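Local structure of GMP reductase (Trypanosoma brucei brucei, 6JIG) at residues I364-D369 / T470-M475; H184-G189 / V207-V212. The protein probably catalyses the NADPH-dependent deamination of GMP to IMP and is allosterically regulated through its CBS domain, which binds guanine nucleotides. The protein carries 1 engineered substitution. One frame throughout, in Å; residues are numbered along the deposited sequence.

Contact 1: I364-D369 / T470-M475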
ATOM      1  N   ILE A 364      27.645  -5.454 -26.249  1.00 30.73           N
ATOM      2  CA  ILE A 364      28.631  -5.243 -27.314  1.00 31.09           C
ATOM      3  C   ILE A 364      30.046  -5.277 -26.743  1.00 31.10           C
ATOM      4  O   ILE A 364      30.949  -5.900 -27.314  1.00 31.50           O
ATOM      5  CB  ILE A 364      28.367  -3.910 -28.050  1.00 33.96           C
ATOM      6  CG1 ILE A 364      26.943  -3.845 -28.601  1.00 33.80           C
ATOM      7  CG2 ILE A 364      29.386  -3.711 -29.161  1.00 34.12           C
ATOM      8  CD1 ILE A 364      26.607  -4.961 -29.588  1.00 35.29           C
ATOM      9  N   GLY A 365      30.265  -4.600 -25.610  1.00 33.05           N
ATOM     10  CA  GLY A 365      31.560  -4.677 -24.946  1.00 32.54           C
ATOM     11  C   GLY A 365      31.981  -6.082 -24.557  1.00 35.24           C
ATOM     12  O   GLY A 365      33.179  -6.395 -24.543  1.00 34.41           O
ATOM     13  N   ALA A 366      31.021  -6.951 -24.233  1.00 30.44           N
ATOM     14  CA  ALA A 366      31.351  -8.335 -23.918  1.00 33.29           C
ATOM     15  C   ALA A 366      31.572  -9.193 -25.169  1.00 35.48           C
ATOM     16  O   ALA A 366      31.803 -10.401 -25.044  1.00 37.12           O
ATOM     17  CB  ALA A 366      30.245  -8.955 -23.052  1.00 33.72           C
ATOM     18  N   GLY A 367      31.506  -8.615 -26.364  1.00 32.71           N
ATOM     19  CA  GLY A 367      31.815  -9.343 -27.588  1.00 30.92           C
ATOM     20  C   GLY A 367      30.660  -9.536 -28.547  1.00 31.62           C
ATOM     21  O   GLY A 367      30.896 -10.028 -29.658  1.00 32.96           O
ATOM     22  N   ALA A 368      29.418  -9.208 -28.178  1.00 31.34           N
ATOM     23  CA  ALA A 368      28.309  -9.430 -29.110  1.00 32.57           C
ATOM     24  C   ALA A 368      28.401  -8.491 -30.304  1.00 33.22           C
ATOM     25  O   ALA A 368      28.808  -7.339 -30.173  1.00 31.88           O
ATOM     26  CB  ALA A 368      26.958  -9.219 -28.431  1.00 31.56           C
ATOM     27  N   ASP A 369      27.981  -8.985 -31.480  1.00 30.66           N
ATOM     28  CA  ASP A 369      27.887  -8.114 -32.651  1.00 35.73           C
ATOM     29  C   ASP A 369      26.548  -7.407 -32.762  1.00 32.68           C
ATOM     30  O   ASP A 369      26.494  -6.281 -33.282  1.00 33.89           O
ATOM     31  CB  ASP A 369      28.163  -8.918 -33.933  1.00 33.71           C
ATOM     32  CG  ASP A 369      29.512  -9.582 -33.882  1.00 37.93           C
ATOM     33  OD1 ASP A 369      30.512  -8.863 -34.017  1.00 41.75           O
ATOM     34  OD2 ASP A 369      29.575 -10.792 -33.576  1.00 50.00           O
ATOM     35  N   THR A 470      36.772  -2.571 -24.472  1.00 35.96           N
ATOM     36  CA  THR A 470      35.964  -2.499 -23.263  1.00 33.93           C
ATOM     37  C   THR A 470      36.579  -3.329 -22.141  1.00 31.51           C
ATOM     38  O   THR A 470      37.058  -4.448 -22.351  1.00 33.88           O
ATOM     39  CB  THR A 470      34.530  -2.951 -23.548  1.00 34.21           C
ATOM     40  OG1 THR A 470      33.877  -1.942 -24.330  1.00 32.87           O
ATOM     41  CG2 THR A 470      33.737  -3.128 -22.239  1.00 32.62           C
ATOM     42  N   ARG A 471      36.595  -2.745 -20.952  1.00 32.60           N
ATOM     43  CA  ARG A 471      36.988  -3.409 -19.720  1.00 34.76           C
ATOM     44  C   ARG A 471      35.863  -3.220 -18.721  1.00 31.12           C
ATOM     45  O   ARG A 471      35.262  -2.148 -18.657  1.00 32.13           O
ATOM     46  CB  ARG A 471      38.289  -2.830 -19.142  1.00 36.47           C
ATOM     47  CG  ARG A 471      39.467  -2.887 -20.107  1.00 38.32           C
ATOM     48  CD  ARG A 471      39.910  -4.329 -20.364  1.00 43.33           C
ATOM     49  NE  ARG A 471      41.092  -4.364 -21.221  1.00 48.67           N
ATOM     50  CZ  ARG A 471      41.052  -4.544 -22.539  1.00 49.47           C
ATOM     51  NH1 ARG A 471      39.890  -4.732 -23.153  1.00 44.09           N
ATOM     52  NH2 ARG A 471      42.176  -4.544 -23.244  1.00 55.71           N
ATOM     53  N   PHE A 472      35.578  -4.257 -17.947  1.00 32.46           N
ATOM     54  CA  PHE A 472      34.492  -4.222 -16.984  1.00 33.19           C
ATOM     55  C   PHE A 472      35.027  -4.166 -15.556  1.00 32.49           C
ATOM     56  O   PHE A 472      36.133  -4.629 -15.269  1.00 31.65           O
ATOM     57  CB  PHE A 472      33.597  -5.460 -17.105  1.00 30.57           C
ATOM     58  CG  PHE A 472      32.837  -5.540 -18.410  1.00 30.70           C
ATOM     59  CD1 PHE A 472      31.772  -4.691 -18.657  1.00 30.71           C
ATOM     60  CD2 PHE A 472      33.182  -6.477 -19.366  1.00 31.75           C
ATOM     61  CE1 PHE A 472      31.055  -4.776 -19.845  1.00 32.05           C
ATOM     62  CE2 PHE A 472      32.475  -6.570 -20.559  1.00 32.17           C
ATOM     63  CZ  PHE A 472      31.412  -5.718 -20.796  1.00 29.99           C
ATOM     64  N   VAL A 473      34.203  -3.620 -14.670  1.00 31.00           N
ATOM     65  CA  VAL A 473      34.390  -3.733 -13.225  1.00 31.40           C
ATOM     66  C   VAL A 473      33.100  -4.271 -12.626  1.00 31.29           C
ATOM     67  O   VAL A 473      31.999  -3.865 -13.018  1.00 32.27           O
ATOM     68  CB  VAL A 473      34.801  -2.375 -12.598  1.00 33.12           C
ATOM     69  CG1 VAL A 473      33.802  -1.260 -12.951  1.00 30.66           C
ATOM     70  CG2 VAL A 473      34.961  -2.498 -11.084  1.00 32.80           C
ATOM     71  N   ARG A 474      33.237  -5.217 -11.699  1.00 33.00           N
ATOM     72  CA  ARG A 474      32.092  -5.846 -11.058  1.00 32.28           C
ATOM     73  C   ARG A 474      31.594  -4.974  -9.911  1.00 36.44           C
ATOM     74  O   ARG A 474      32.384  -4.314  -9.235  1.00 35.09           O
ATOM     75  CB  ARG A 474      32.515  -7.229 -10.565  1.00 36.65           C
ATOM     76  CG  ARG A 474      31.472  -8.006  -9.837  1.00 39.28           C
ATOM     77  CD  ARG A 474      31.871  -9.462  -9.848  1.00 37.81           C
ATOM     78  NE  ARG A 474      31.063 -10.228  -8.919  1.00 41.64           N
ATOM     79  CZ  ARG A 474      31.384 -11.452  -8.540  1.00 38.85           C
ATOM     80  NH1 ARG A 474      32.499 -12.006  -9.018  1.00 39.79           N
ATOM     81  NH2 ARG A 474      30.606 -12.105  -7.692  1.00 47.54           N
ATOM     82  N   MET A 475      30.275  -4.908  -9.728  1.00 35.10           N
ATOM     83  CA  MET A 475      29.717  -4.161  -8.608  1.00 37.43           C
ATOM     84  C   MET A 475      28.876  -5.080  -7.733  1.00 37.81           C
ATOM     85  O   MET A 475      28.338  -6.091  -8.201  1.00 38.80           O
ATOM     86  CB  MET A 475      28.888  -2.930  -9.074  1.00 39.82           C
ATOM     87  CG  MET A 475      27.926  -3.155 -10.227  1.00 41.30           C
ATOM     88  SD  MET A 475      26.985  -1.640 -10.594  1.00 40.33           S
ATOM     89  CE  MET A 475      26.094  -2.148 -12.067  1.00 37.46           C
TER

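Contact 2: H184-G189 / V207-V212. With 5GP (guanosine-5'-monophosphate), chain C.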
ATOM      1  N   HIS A 184      17.166  11.655 -63.260  1.00 47.73           N
ATOM      2  CA  HIS A 184      17.163  12.610 -64.356  1.00 48.49           C
ATOM      3  C   HIS A 184      15.842  12.581 -65.114  1.00 48.04           C
ATOM      4  O   HIS A 184      15.290  13.635 -65.454  1.00 52.59           O
ATOM      5  CB  HIS A 184      18.334  12.306 -65.284  1.00 50.56           C
ATOM      6  CG  HIS A 184      18.268  13.027 -66.589  1.00 50.65           C
ATOM      7  ND1 HIS A 184      18.591  14.360 -66.718  1.00 53.97           N
ATOM      8  CD2 HIS A 184      17.919  12.599 -67.825  1.00 52.05           C
ATOM      9  CE1 HIS A 184      18.448  14.722 -67.981  1.00 53.03           C
ATOM     10  NE2 HIS A 184      18.037  13.672 -68.672  1.00 52.09           N
ATOM     11  N   LEU A 185      15.310  11.387 -65.390  1.00 46.83           N
ATOM     12  CA  LEU A 185      14.043  11.306 -66.113  1.00 48.89           C
ATOM     13  C   LEU A 185      12.913  11.947 -65.320  1.00 50.74           C
ATOM     14  O   LEU A 185      12.036  12.606 -65.893  1.00 49.85           O
ATOM     15  CB  LEU A 185      13.695   9.854 -66.428  1.00 46.07           C
ATOM     16  CG  LEU A 185      14.591   9.109 -67.403  1.00 49.03           C
ATOM     17  CD1 LEU A 185      14.064   7.689 -67.595  1.00 46.45           C
ATOM     18  CD2 LEU A 185      14.652   9.861 -68.726  1.00 52.28           C
ATOM     19  N   MET A 186      12.905  11.748 -64.002  1.00 47.68           N
ATOM     20  CA  MET A 186      11.869  12.356 -63.176  1.00 50.34           C
ATOM     21  C   MET A 186      12.045  13.866 -63.098  1.00 52.10           C
ATOM     22  O   MET A 186      11.065  14.613 -63.181  1.00 52.61           O
ATOM     23  CB  MET A 186      11.884  11.735 -61.777  1.00 43.87           C
ATOM     24  CG  MET A 186      11.351  10.311 -61.764  1.00 45.06           C
ATOM     25  SD  MET A 186      11.562   9.457 -60.182  1.00 44.41           S
ATOM     26  CE  MET A 186      10.617   7.980 -60.552  1.00 41.54           C
ATOM     27  N   ARG A 187      13.284  14.332 -62.934  1.00 50.21           N
ATOM     28  CA  ARG A 187      13.530  15.770 -62.870  1.00 52.38           C
ATOM     29  C   ARG A 187      13.153  16.443 -64.183  1.00 53.55           C
ATOM     30  O   ARG A 187      12.436  17.448 -64.195  1.00 54.65           O
ATOM     31  CB  ARG A 187      14.993  16.039 -62.522  1.00 52.42           C
ATOM     32  CG  ARG A 187      15.230  16.292 -61.047  1.00 53.97           C
ATOM     33  CD  ARG A 187      16.438  17.187 -60.815  1.00 60.11           C
ATOM     34  NE  ARG A 187      17.685  16.479 -61.083  1.00 63.18           N
ATOM     35  CZ  ARG A 187      18.492  15.997 -60.144  1.00 61.72           C
ATOM     36  NH1 ARG A 187      18.190  16.147 -58.866  1.00 59.54           N
ATOM     37  NH2 ARG A 187      19.608  15.369 -60.486  1.00 65.86           N
ATOM     38  N   LYS A 188      13.602  15.878 -65.306  1.00 54.76           N
ATOM     39  CA  LYS A 188      13.305  16.472 -66.607  1.00 53.40           C
ATOM     40  C   LYS A 188      11.830  16.312 -66.966  1.00 55.94           C
ATOM     41  O   LYS A 188      11.182  17.270 -67.400  1.00 57.94           O
ATOM     42  CB  LYS A 188      14.199  15.853 -67.684  1.00 50.95           C
ATOM     43  N   GLY A 189      11.280  15.107 -66.794  1.00 55.31           N
ATOM     44  CA  GLY A 189       9.878  14.861 -67.110  1.00 53.45           C
ATOM     45  C   GLY A 189       8.887  15.464 -66.128  1.00 54.04           C
ATOM     46  O   GLY A 189       7.680  15.424 -66.396  1.00 53.32           O
ATOM     47  N   VAL A 207       9.190   2.414 -61.388  1.00 38.14           N
ATOM     48  CA  VAL A 207      10.032   3.168 -60.465  1.00 43.07           C
ATOM     49  C   VAL A 207       9.253   4.398 -60.020  1.00 43.50           C
ATOM     50  O   VAL A 207       8.714   5.131 -60.857  1.00 43.69           O
ATOM     51  CB  VAL A 207      11.376   3.569 -61.100  1.00 42.16           C
ATOM     52  CG1 VAL A 207      12.318   4.116 -60.027  1.00 39.05           C
ATOM     53  CG2 VAL A 207      12.002   2.381 -61.826  1.00 40.98           C
ATOM     54  N   THR A 208       9.184   4.618 -58.707  1.00 40.93           N
ATOM     55  CA  THR A 208       8.432   5.730 -58.146  1.00 40.25           C
ATOM     56  C   THR A 208       9.360   6.743 -57.494  1.00 42.72           C
ATOM     57  O   THR A 208      10.432   6.401 -56.980  1.00 41.72           O
ATOM     58  CB  THR A 208       7.413   5.257 -57.102  1.00 47.22           C
ATOM     59  OG1 THR A 208       8.107   4.847 -55.921  1.00 43.22           O
ATOM     60  CG2 THR A 208       6.617   4.100 -57.626  1.00 44.19           C
ATOM     61  N   LEU A 209       8.913   7.997 -57.503  1.00 40.39           N
ATOM     62  CA  LEU A 209       9.667   9.069 -56.871  1.00 45.40           C
ATOM     63  C   LEU A 209       9.886   8.790 -55.391  1.00 42.56           C
ATOM     64  O   LEU A 209      10.960   9.086 -54.851  1.00 41.60           O
ATOM     65  CB  LEU A 209       8.936  10.395 -57.071  1.00 43.40           C
ATOM     66  CG  LEU A 209       9.409  11.626 -56.314  1.00 46.77           C
ATOM     67  CD1 LEU A 209      10.839  11.974 -56.710  1.00 46.69           C
ATOM     68  CD2 LEU A 209       8.474  12.785 -56.589  1.00 49.76           C
ATOM     69  N   SER A 210       8.877   8.220 -54.716  1.00 41.91           N
ATOM     70  CA  SER A 210       9.015   7.916 -53.290  1.00 44.96           C
ATOM     71  C   SER A 210      10.227   7.038 -53.033  1.00 41.46           C
ATOM     72  O   SER A 210      10.987   7.269 -52.088  1.00 40.87           O
ATOM     73  CB  SER A 210       7.752   7.219 -52.766  1.00 46.02           C
ATOM     74  OG  SER A 210       6.621   8.060 -52.864  1.00 56.45           O
ATOM     75  N   ASP A 211      10.402   6.005 -53.853  1.00 42.42           N
ATOM     76  CA  ASP A 211      11.531   5.097 -53.692  1.00 42.15           C
ATOM     77  C   ASP A 211      12.843   5.782 -54.041  1.00 41.18           C
ATOM     78  O   ASP A 211      13.860   5.564 -53.377  1.00 43.51           O
ATOM     79  CB  ASP A 211      11.331   3.865 -54.569  1.00 41.46           C
ATOM     80  CG  ASP A 211      10.268   2.935 -54.039  1.00 42.59           C
ATOM     81  OD1 ASP A 211      10.184   2.765 -52.805  1.00 45.22           O
ATOM     82  OD2 ASP A 211       9.522   2.351 -54.852  1.00 42.04           O
ATOM     83  N   VAL A 212      12.839   6.604 -55.090  1.00 40.56           N
ATOM     84  CA  VAL A 212      14.050   7.319 -55.487  1.00 40.50           C
ATOM     85  C   VAL A 212      14.493   8.264 -54.383  1.00 43.32           C
ATOM     86  O   VAL A 212      15.679   8.326 -54.032  1.00 45.39           O
ATOM     87  CB  VAL A 212      13.815   8.069 -56.814  1.00 41.56           C
ATOM     88  CG1 VAL A 212      14.956   9.035 -57.088  1.00 42.84           C
ATOM     89  CG2 VAL A 212      13.652   7.073 -57.964  1.00 38.32           C
TER
HETATM   90  P   5GP C 602       3.268   6.087 -53.130  1.00 71.80           P
HETATM   91  O1P 5GP C 602       4.008   7.350 -53.506  1.00 64.00           O
HETATM   92  O2P 5GP C 602       2.907   5.195 -54.301  1.00 55.04           O
HETATM   93  O3P 5GP C 602       2.289   6.184 -51.976  1.00 66.18           O
HETATM   94  O5' 5GP C 602       4.394   5.154 -52.524  1.00 57.91           O
HETATM   95  C5' 5GP C 602       4.684   3.952 -53.199  1.00 49.09           C
HETATM   96  C4' 5GP C 602       5.407   2.986 -52.317  1.00 45.59           C
HETATM   97  O4' 5GP C 602       4.724   1.701 -52.425  1.00 41.27           O
HETATM   98  C3' 5GP C 602       6.844   2.757 -52.778  1.00 44.94           C
HETATM   99  O3' 5GP C 602       7.706   2.523 -51.664  1.00 40.68           O
HETATM  100  C2' 5GP C 602       6.711   1.512 -53.649  1.00 41.24           C
HETATM  101  O2' 5GP C 602       7.893   0.766 -53.836  1.00 41.83           O
HETATM  102  C1' 5GP C 602       5.629   0.729 -52.904  1.00 42.80           C
HETATM  103  N9  5GP C 602       4.929  -0.208 -53.778  1.00 41.02           N
HETATM  104  C8  5GP C 602       5.018  -1.544 -53.678  1.00 40.99           C
HETATM  105  N7  5GP C 602       4.309  -2.115 -54.668  1.00 41.40           N
HETATM  106  C5  5GP C 602       3.790  -1.118 -55.427  1.00 42.18           C
HETATM  107  C6  5GP C 602       2.992  -1.116 -56.562  1.00 41.58           C
HETATM  108  O6  5GP C 602       2.627  -2.198 -57.069  1.00 43.30           O
HETATM  109  N1  5GP C 602       2.623   0.050 -57.105  1.00 41.70           N
HETATM  110  C2  5GP C 602       3.003   1.218 -56.566  1.00 43.30           C
HETATM  111  N2  5GP C 602       2.597   2.370 -57.163  1.00 43.02           N
HETATM  112  N3  5GP C 602       3.784   1.254 -55.442  1.00 43.20           N
HETATM  113  C4  5GP C 602       4.187   0.090 -54.864  1.00 42.29           C

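Contact 1: I364-D369 / T470-M475
T470 and F472 pack together against the end of helix 357-365, where G365 and A366 receive them. The tight part lies over G365. With no side chain there, T470 sits directly on the backbone: its OG1 is 3.6 Å from G365 CA, and its CB and CG2 lie nearly as close. Because CG2 is anti to the T470 backbone N (OG1 chi1 -72°), this methyl is turned over the F472 ring, 3.8 Å above one face and toward the rim. The ring turns its edge to A366 N, just past the helix end: F472 CZ is 3.7 Å from this nitrogen, and F472 CE2 is 4.1 Å from A366 CB. T470 OG1 is satisfied elsewhere, by M466 O and S458 OG. G367 closes the helix in a Schellman motif, its N bonded to I364 O. The loose side is at exposed R471; its NH1 bonds R468 O and also donates to T470 O at 3.0 Å from above the carbonyl plane. Helix 357-365 belongs to the beta-alpha-beta crossover between barrel strands 348-351 and 370-373. A366 also packs on helix 330-344, F472 touches strand 18-20, and strand 472-475 extends its sheet into the second subunit.

Contact 2: H184-G189 / V207-V212
T208 OG1 is held twice by D211. It accepts from D211 N at 3.3 Å, with an N-H...O angle of 161°, and is weakly bonded to D211 OD2 at 3.1 Å. T208 is thus the N-cap of helix 209-216, the last helix of the second CBS motif. Within this motif, helix 179-189 is followed by strands 193-197 and 203-208 and then helix 209-216. The nucleotide side of the turn is polar. The weak second link may help to steady the carboxylate, which turns to the ribose of the bound GMP. There D211 OD1 lies 2.7 Å from O3', and OD2 lies very close to O2'. An aspartate at the start of this helix that holds the ribose hydroxyls is a recurrent feature of nucleotide-binding CBS domains. S210 OG, in the same first turn, donates a 2.8 Å hydrogen bond to phosphate oxygen O1P of the GMP. R103 N, A94 O and R93 NE also bond the nucleotide.

The other side of the same turn is apolar, and M186 of helix 179-189 fills it. Its CG lies anti to its own carbonyl carbon (chi1 -72°), and the chain beyond runs straight, which sends SD and CE deep into the strand-to-helix turn. SD passes alongside L209, nearest to its CA, and also meets L209 CB. V212 reaches back tip to tip, with its CG2 3.9 Å from M186 SD. V207 CG1 adds a looser contact with the methyl. L152 of the fifth subunit packs on both M186 and V212, so the interface closes over this apolar patch. Beyond the sulfur, M186 CE ends 3.5 Å from L209 N and 3.4 Å from V207 O.

How the contacts relate
The two contacts lie in different parts of the chain and share no helix, strand or sheet. Their centres are about 47 Å apart, and their nearest atoms about 27 Å. Contact 2 comes first along the chain. It belongs to the CBS module, which is inserted between barrel strands 72-75 and 232-235. Contact 1 follows, joining the outside of the catalytic barrel to the C-terminal strand 472-475. They approach different neighbours: contact 1 meets the second, third and fourth subunits, contact 2 the fifth. This fits a protein whose barrels and CBS domains both take part in assembly. Of the two, contact 2 alone holds residues of the regulatory nucleotide site.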